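L-lysine 6-monooxygenase involved in desferrioxamine biosynthesis (Erwinia amylovora CFBP1430, PDB 5O8P) probably catalyses the FAD- and NADPH-dependent N-hydroxylation of cadaverine, an early step in the biosynthesis of the siderophore desferrioxamine. Local coordinates at residues Q58-A63 / L234-L239; L241-P246 / A265-L270. All blocks are in the same frame, centred on the assembly; numbering follows the deposited sequence.

Contact 1 (Q58-A63 / L234-L239); sequences QTPFMA and LEYTKL
At the edge of the flavin pocket, to which Gln58 belongs, Tyr236 meets Pro60 and Gln58. The chain of 58-63 turns a corner at Gln58 and Thr59 just after strand 56-57, and the loop 234-239 leads into helix 238-241 facing it. The ring of Tyr236 reaches the corner with its hydroxyl end, CG lying roughly opposite the backbone N (chi1 -149°) and carrying the phenol across to Pro60. Tyr236 OH lies 3.5 Å from Pro60 CD and 3.8 Å from Pro60 CG, so the phenol oxygen rests against the CD-CG bond of the pyrrolidine, the two side chains arriving from opposite directions. The carbonyl of Gln58 approaches the same ring obliquely: Gln58 O is 3.8 Å from Tyr236 CE1 and 3.7 Å from Tyr236 OH. No hydrogen bond joins the two segments. The phenol oxygen instead bonds to Glu94 OE1 of the third subunit, which places the contact at a subunit boundary. Beside this touch, Gln58 and Leu234 shield one another, although their side chains stay a little apart. Phe97 of strand 97-99 packs on both Pro60 and Tyr236.

Past the corner, a type I turn runs from Pro60 to Ala63, closed by Ala63 N to Pro60 O at 3.0 Å. Before it, the backbone N of Gln58 donates a hydrogen bond to FAD O4. Through Tyr236, then, the sequence-distant loop 234-239 packs on the flavin-binding corner, at the edge of the FAD site of a lysine/ornithine N-hydroxylase-family flavoprotein.

Contact 2 (L241-P246 / A265-L270); sequences LEMTSP and ASQKNL
Met243 meets Leu270 and Gln267 by van der Waals packing, and it is the side chain that 241-246 contributes to the join with 265-270. Its first side-chain bond points toward 265-270, and its thioether lies against Leu270: Met243 CE and Met243 SD are each 3.8 Å from Leu270 CD1, and the two side chains cross at about a right angle. The methionine chain runs out extended through chi2 and then bends at its last torsion (chi3 80°), a turn that brings the terminal methyl onto Leu270 CD1 and Gln267 NE2. The crossing with Gln267 is a slanting one, with Met243 CE 3.8 Å from Gln267 NE2. Trp248 of helix 246-253 packs on Met243 and Gln267 alike, and Arg230 of the second subunit lies against Met243 and Leu270.

No hydrogen bond crosses between 241-246 and 265-270; the polar bonds lie within them or reach neighbouring residues. Leu241 O accepts twice from Thr244, from its backbone N at 2.9 Å and from OG1 at 3.0 Å, the hydroxyl lying in the carbonyl plane; this fastens the type I turn from Leu241 to Thr244. Ser245 OG donates to Glu242 O at 2.7 Å and also caps Trp248 N. Within 265-270, Leu270 N reaches Gln267 O at 3.2 Å.

This buried contact thus sets Met243, in the turn that precedes the serine N-cap of helix 246-253, against the chain that follows helix 257-266.

Contacts 1 and 2 follow each other in sequence, with centres 11 Å apart. They meet directly: Glu235 N lies 2.8 Å from Asn269 O, a probable hydrogen bond, while Leu234 CD1 packs 3.6 Å from Leu270 O and Tyr236 O lies 3.6 Å from Leu241 CD1. The loop 234-239 touches both the flavin-side corner and the chain of contact 2. Gln58 belongs to the FAD pocket, whereas the Leu270 side chain is about 12 Å from FAD and about 5 Å from that of Tyr271, an NADP(+) site in a structure of this protein, not occupied in this chain. Both contacts touch the third subunit, placing a loop beside the FAD site at a subunit boundary.

Contact 1 (Q58-A63 / L234-L239)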
loop_
_atom_site.group_PDB
_atom_site.type_symbol
_atom_site.label_atom_id
_atom_site.label_comp_id
_atom_site.label_asym_id
_atom_site.label_seq_id
_atom_site.Cartn_x
_atom_site.Cartn_y
_atom_site.Cartn_z
ATOM N N GLN B 58 7.125 13.547 -8.899
ATOM C CA GLN B 58 5.728 13.393 -8.483
ATOM C C GLN B 58 4.882 12.768 -9.585
ATOM O O GLN B 58 3.660 12.851 -9.578
ATOM C CB GLN B 58 5.158 14.766 -8.103
ATOM C CG GLN B 58 5.882 15.496 -6.984
ATOM C CD GLN B 58 6.148 14.608 -5.783
ATOM O OE1 GLN B 58 5.278 14.398 -4.937
ATOM N NE2 GLN B 58 7.343 14.042 -5.736
ATOM N N THR B 59 5.555 12.081 -10.502
ATOM C CA THR B 59 5.044 11.824 -11.831
ATOM C C THR B 59 5.677 10.500 -12.306
ATOM O O THR B 59 6.906 10.311 -12.180
ATOM C CB THR B 59 5.382 13.056 -12.717
ATOM O OG1 THR B 59 4.248 13.390 -13.501
ATOM C CG2 THR B 59 6.657 12.884 -13.604
ATOM N N PRO B 60 4.862 9.558 -12.816
ATOM C CA PRO B 60 5.415 8.253 -13.221
ATOM C C PRO B 60 6.406 8.375 -14.368
ATOM O O PRO B 60 6.361 9.368 -15.114
ATOM C CB PRO B 60 4.190 7.478 -13.688
ATOM C CG PRO B 60 3.038 8.185 -13.070
ATOM C CD PRO B 60 3.424 9.628 -13.088
ATOM N N PHE B 61 7.290 7.390 -14.507
ATOM C CA PHE B 61 8.402 7.498 -15.464
ATOM C C PHE B 61 8.010 7.630 -16.937
ATOM O O PHE B 61 8.802 8.118 -17.715
ATOM C CB PHE B 61 9.420 6.366 -15.295
ATOM C CG PHE B 61 8.898 4.999 -15.645
ATOM C CD1 PHE B 61 8.800 4.581 -16.968
ATOM C CD2 PHE B 61 8.535 4.102 -14.638
ATOM C CE1 PHE B 61 8.338 3.318 -17.280
ATOM C CE2 PHE B 61 8.078 2.836 -14.947
ATOM C CZ PHE B 61 7.984 2.444 -16.268
ATOM N N MET B 62 6.813 7.204 -17.321
ATOM C CA MET B 62 6.299 7.429 -18.679
ATOM C C MET B 62 6.204 8.909 -19.028
ATOM O O MET B 62 6.155 9.259 -20.198
ATOM C CB MET B 62 4.912 6.790 -18.866
ATOM C CG MET B 62 4.896 5.271 -18.766
ATOM S SD MET B 62 4.797 4.693 -17.058
ATOM C CE MET B 62 3.034 4.864 -16.743
ATOM N N ALA B 63 6.144 9.783 -18.027
ATOM C CA ALA B 63 6.333 11.222 -18.243
ATOM C C ALA B 63 7.828 11.541 -18.182
ATOM O O ALA B 63 8.334 12.199 -17.265
ATOM C CB ALA B 63 5.553 12.039 -17.229
ATOM N N LEU B 234 -1.454 17.175 -2.619
ATOM C CA LEU B 234 -1.665 17.215 -4.046
ATOM C C LEU B 234 -2.734 16.178 -4.331
ATOM O O LEU B 234 -2.580 15.030 -3.903
ATOM C CB LEU B 234 -0.376 16.830 -4.768
ATOM C CG LEU B 234 -0.408 16.874 -6.286
ATOM C CD1 LEU B 234 -0.298 18.311 -6.737
ATOM C CD2 LEU B 234 0.716 16.026 -6.878
ATOM N N GLU B 235 -3.812 16.566 -5.024
ATOM C CA GLU B 235 -4.901 15.629 -5.335
ATOM C C GLU B 235 -4.512 14.639 -6.451
ATOM O O GLU B 235 -4.312 15.027 -7.598
ATOM C CB GLU B 235 -6.181 16.378 -5.679
ATOM C CG GLU B 235 -7.460 15.517 -5.536
ATOM C CD GLU B 235 -8.729 16.380 -5.431
ATOM O OE1 GLU B 235 -8.758 17.306 -4.602
ATOM O OE2 GLU B 235 -9.694 16.150 -6.205
ATOM N N TYR B 236 -4.406 13.369 -6.089
ATOM C CA TYR B 236 -3.838 12.326 -6.960
ATOM C C TYR B 236 -4.793 11.141 -7.222
ATOM O O TYR B 236 -4.416 10.097 -7.805
ATOM C CB TYR B 236 -2.506 11.817 -6.394
ATOM C CG TYR B 236 -1.508 11.366 -7.448
ATOM C CD1 TYR B 236 -0.899 12.298 -8.300
ATOM C CD2 TYR B 236 -1.141 10.011 -7.577
ATOM C CE1 TYR B 236 0.019 11.895 -9.268
ATOM C CE2 TYR B 236 -0.211 9.599 -8.535
ATOM C CZ TYR B 236 0.373 10.541 -9.382
ATOM O OH TYR B 236 1.292 10.151 -10.350
ATOM N N THR B 237 -6.052 11.295 -6.820
ATOM C CA THR B 237 -7.080 10.302 -7.065
ATOM C C THR B 237 -7.398 10.323 -8.552
ATOM O O THR B 237 -7.429 11.393 -9.169
ATOM C CB THR B 237 -8.338 10.599 -6.227
ATOM O OG1 THR B 237 -8.690 11.988 -6.353
ATOM C CG2 THR B 237 -8.097 10.252 -4.762
ATOM N N LYS B 238 -7.627 9.143 -9.115
ATOM C CA LYS B 238 -7.580 8.949 -10.569
ATOM C C LYS B 238 -8.650 9.680 -11.368
ATOM O O LYS B 238 -8.398 10.063 -12.509
ATOM C CB LYS B 238 -7.588 7.469 -10.905
ATOM C CG LYS B 238 -6.325 6.786 -10.445
ATOM C CD LYS B 238 -6.394 5.296 -10.627
ATOM C CE LYS B 238 -5.184 4.649 -9.991
ATOM N NZ LYS B 238 -5.322 3.174 -10.034
ATOM N N LEU B 239 -9.824 9.889 -10.777
ATOM C CA LEU B 239 -10.854 10.692 -11.441
ATOM C C LEU B 239 -10.438 12.154 -11.583
ATOM O O LEU B 239 -10.768 12.775 -12.574
ATOM C CB LEU B 239 -12.212 10.576 -10.748
ATOM C CG LEU B 239 -12.982 9.262 -10.987
ATOM C CD1 LEU B 239 -14.234 9.237 -10.106
ATOM C CD2 LEU B 239 -13.310 9.059 -12.467
#

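Contact 2 (L241-P246 / A265-L270)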
loop_
_atom_site.group_PDB
_atom_site.type_symbol
_atom_site.label_atom_id
_atom_site.label_comp_id
_atom_site.label_asym_id
_atom_site.label_seq_id
_atom_site.Cartn_x
_atom_site.Cartn_y
_atom_site.Cartn_z
ATOM N N LEU B 241 -7.140 13.065 -11.752
ATOM C CA LEU B 241 -6.045 13.016 -12.744
ATOM C C LEU B 241 -6.530 13.144 -14.208
ATOM O O LEU B 241 -5.784 13.653 -15.061
ATOM C CB LEU B 241 -5.187 11.753 -12.577
ATOM C CG LEU B 241 -4.453 11.558 -11.244
ATOM C CD1 LEU B 241 -3.597 10.287 -11.264
ATOM C CD2 LEU B 241 -3.609 12.792 -10.884
ATOM N N GLU B 242 -7.770 12.726 -14.485
ATOM C CA GLU B 242 -8.405 12.973 -15.793
ATOM C C GLU B 242 -8.557 14.445 -16.167
ATOM O O GLU B 242 -8.842 14.756 -17.307
ATOM C CB GLU B 242 -9.792 12.342 -15.865
ATOM C CG GLU B 242 -9.829 10.823 -15.837
ATOM C CD GLU B 242 -11.086 10.262 -16.498
ATOM O OE1 GLU B 242 -12.215 10.774 -16.226
ATOM O OE2 GLU B 242 -10.925 9.336 -17.346
ATOM N N MET B 243 -8.423 15.349 -15.206
ATOM C CA MET B 243 -8.406 16.778 -15.521
ATOM C C MET B 243 -7.099 17.202 -16.181
ATOM O O MET B 243 -7.064 18.279 -16.755
ATOM C CB MET B 243 -8.653 17.628 -14.271
ATOM C CG MET B 243 -10.015 17.439 -13.634
ATOM S SD MET B 243 -10.204 18.306 -12.062
ATOM C CE MET B 243 -10.532 19.969 -12.620
ATOM N N THR B 244 -6.028 16.402 -16.065
ATOM C CA THR B 244 -4.791 16.652 -16.820
ATOM C C THR B 244 -4.969 15.919 -18.142
ATOM O O THR B 244 -4.433 14.834 -18.368
ATOM C CB THR B 244 -3.475 16.227 -16.106
ATOM O OG1 THR B 244 -3.254 14.831 -16.283
ATOM C CG2 THR B 244 -3.505 16.552 -14.628
ATOM N N SER B 245 -5.740 16.544 -19.015
ATOM C CA SER B 245 -6.130 15.928 -20.254
ATOM C C SER B 245 -6.427 16.991 -21.298
ATOM O O SER B 245 -6.822 18.113 -20.957
ATOM C CB SER B 245 -7.378 15.090 -20.031
ATOM O OG SER B 245 -8.483 15.901 -19.706
ATOM N N PRO B 246 -6.253 16.639 -22.580
ATOM C CA PRO B 246 -6.594 17.558 -23.653
ATOM C C PRO B 246 -8.008 18.118 -23.530
ATOM O O PRO B 246 -8.202 19.324 -23.725
ATOM C CB PRO B 246 -6.446 16.693 -24.884
ATOM C CG PRO B 246 -5.349 15.748 -24.525
ATOM C CD PRO B 246 -5.581 15.424 -23.090
ATOM N N ALA B 265 -6.253 30.211 -8.724
ATOM C CA ALA B 265 -6.103 30.420 -7.285
ATOM C C ALA B 265 -6.873 29.424 -6.391
ATOM O O ALA B 265 -6.427 29.156 -5.273
ATOM C CB ALA B 265 -6.427 31.862 -6.895
ATOM N N SER B 266 -8.001 28.887 -6.859
ATOM C CA SER B 266 -8.770 27.885 -6.098
ATOM C C SER B 266 -8.398 26.413 -6.382
ATOM O O SER B 266 -8.972 25.507 -5.778
ATOM C CB SER B 266 -10.282 28.109 -6.306
ATOM O OG SER B 266 -10.766 27.522 -7.507
ATOM N N GLN B 267 -7.498 26.182 -7.337
ATOM C CA GLN B 267 -7.138 24.817 -7.781
ATOM C C GLN B 267 -5.670 24.551 -7.449
ATOM O O GLN B 267 -4.985 23.816 -8.164
ATOM C CB GLN B 267 -7.382 24.610 -9.297
ATOM C CG GLN B 267 -8.831 24.463 -9.729
ATOM C CD GLN B 267 -8.994 24.197 -11.214
ATOM O OE1 GLN B 267 -8.148 24.565 -12.039
ATOM N NE2 GLN B 267 -10.115 23.591 -11.569
ATOM N N LYS B 268 -5.202 25.077 -6.320
ATOM C CA LYS B 268 -3.819 24.850 -5.892
ATOM C C LYS B 268 -3.577 23.418 -5.359
ATOM O O LYS B 268 -2.447 22.946 -5.432
ATOM C CB LYS B 268 -3.400 25.910 -4.868
ATOM C CG LYS B 268 -3.393 27.309 -5.463
ATOM C CD LYS B 268 -3.050 28.359 -4.424
ATOM C CE LYS B 268 -2.785 29.717 -5.047
ATOM N NZ LYS B 268 -1.948 30.558 -4.151
ATOM N N ASN B 269 -4.611 22.736 -4.850
ATOM C CA ASN B 269 -4.476 21.285 -4.547
ATOM C C ASN B 269 -4.157 20.414 -5.782
ATOM O O ASN B 269 -3.588 19.334 -5.635
ATOM C CB ASN B 269 -5.614 20.682 -3.671
ATOM C CG ASN B 269 -7.009 21.079 -4.107
ATOM O OD1 ASN B 269 -7.215 21.715 -5.138
ATOM N ND2 ASN B 269 -7.985 20.709 -3.294
ATOM N N LEU B 270 -4.493 20.892 -6.984
ATOM C CA LEU B 270 -4.249 20.140 -8.216
ATOM C C LEU B 270 -2.803 20.221 -8.743
ATOM O O LEU B 270 -2.382 19.346 -9.505
ATOM C CB LEU B 270 -5.238 20.568 -9.318
ATOM C CG LEU B 270 -6.763 20.434 -9.100
ATOM C CD1 LEU B 270 -7.499 20.505 -10.432
ATOM C CD2 LEU B 270 -7.140 19.178 -8.322
#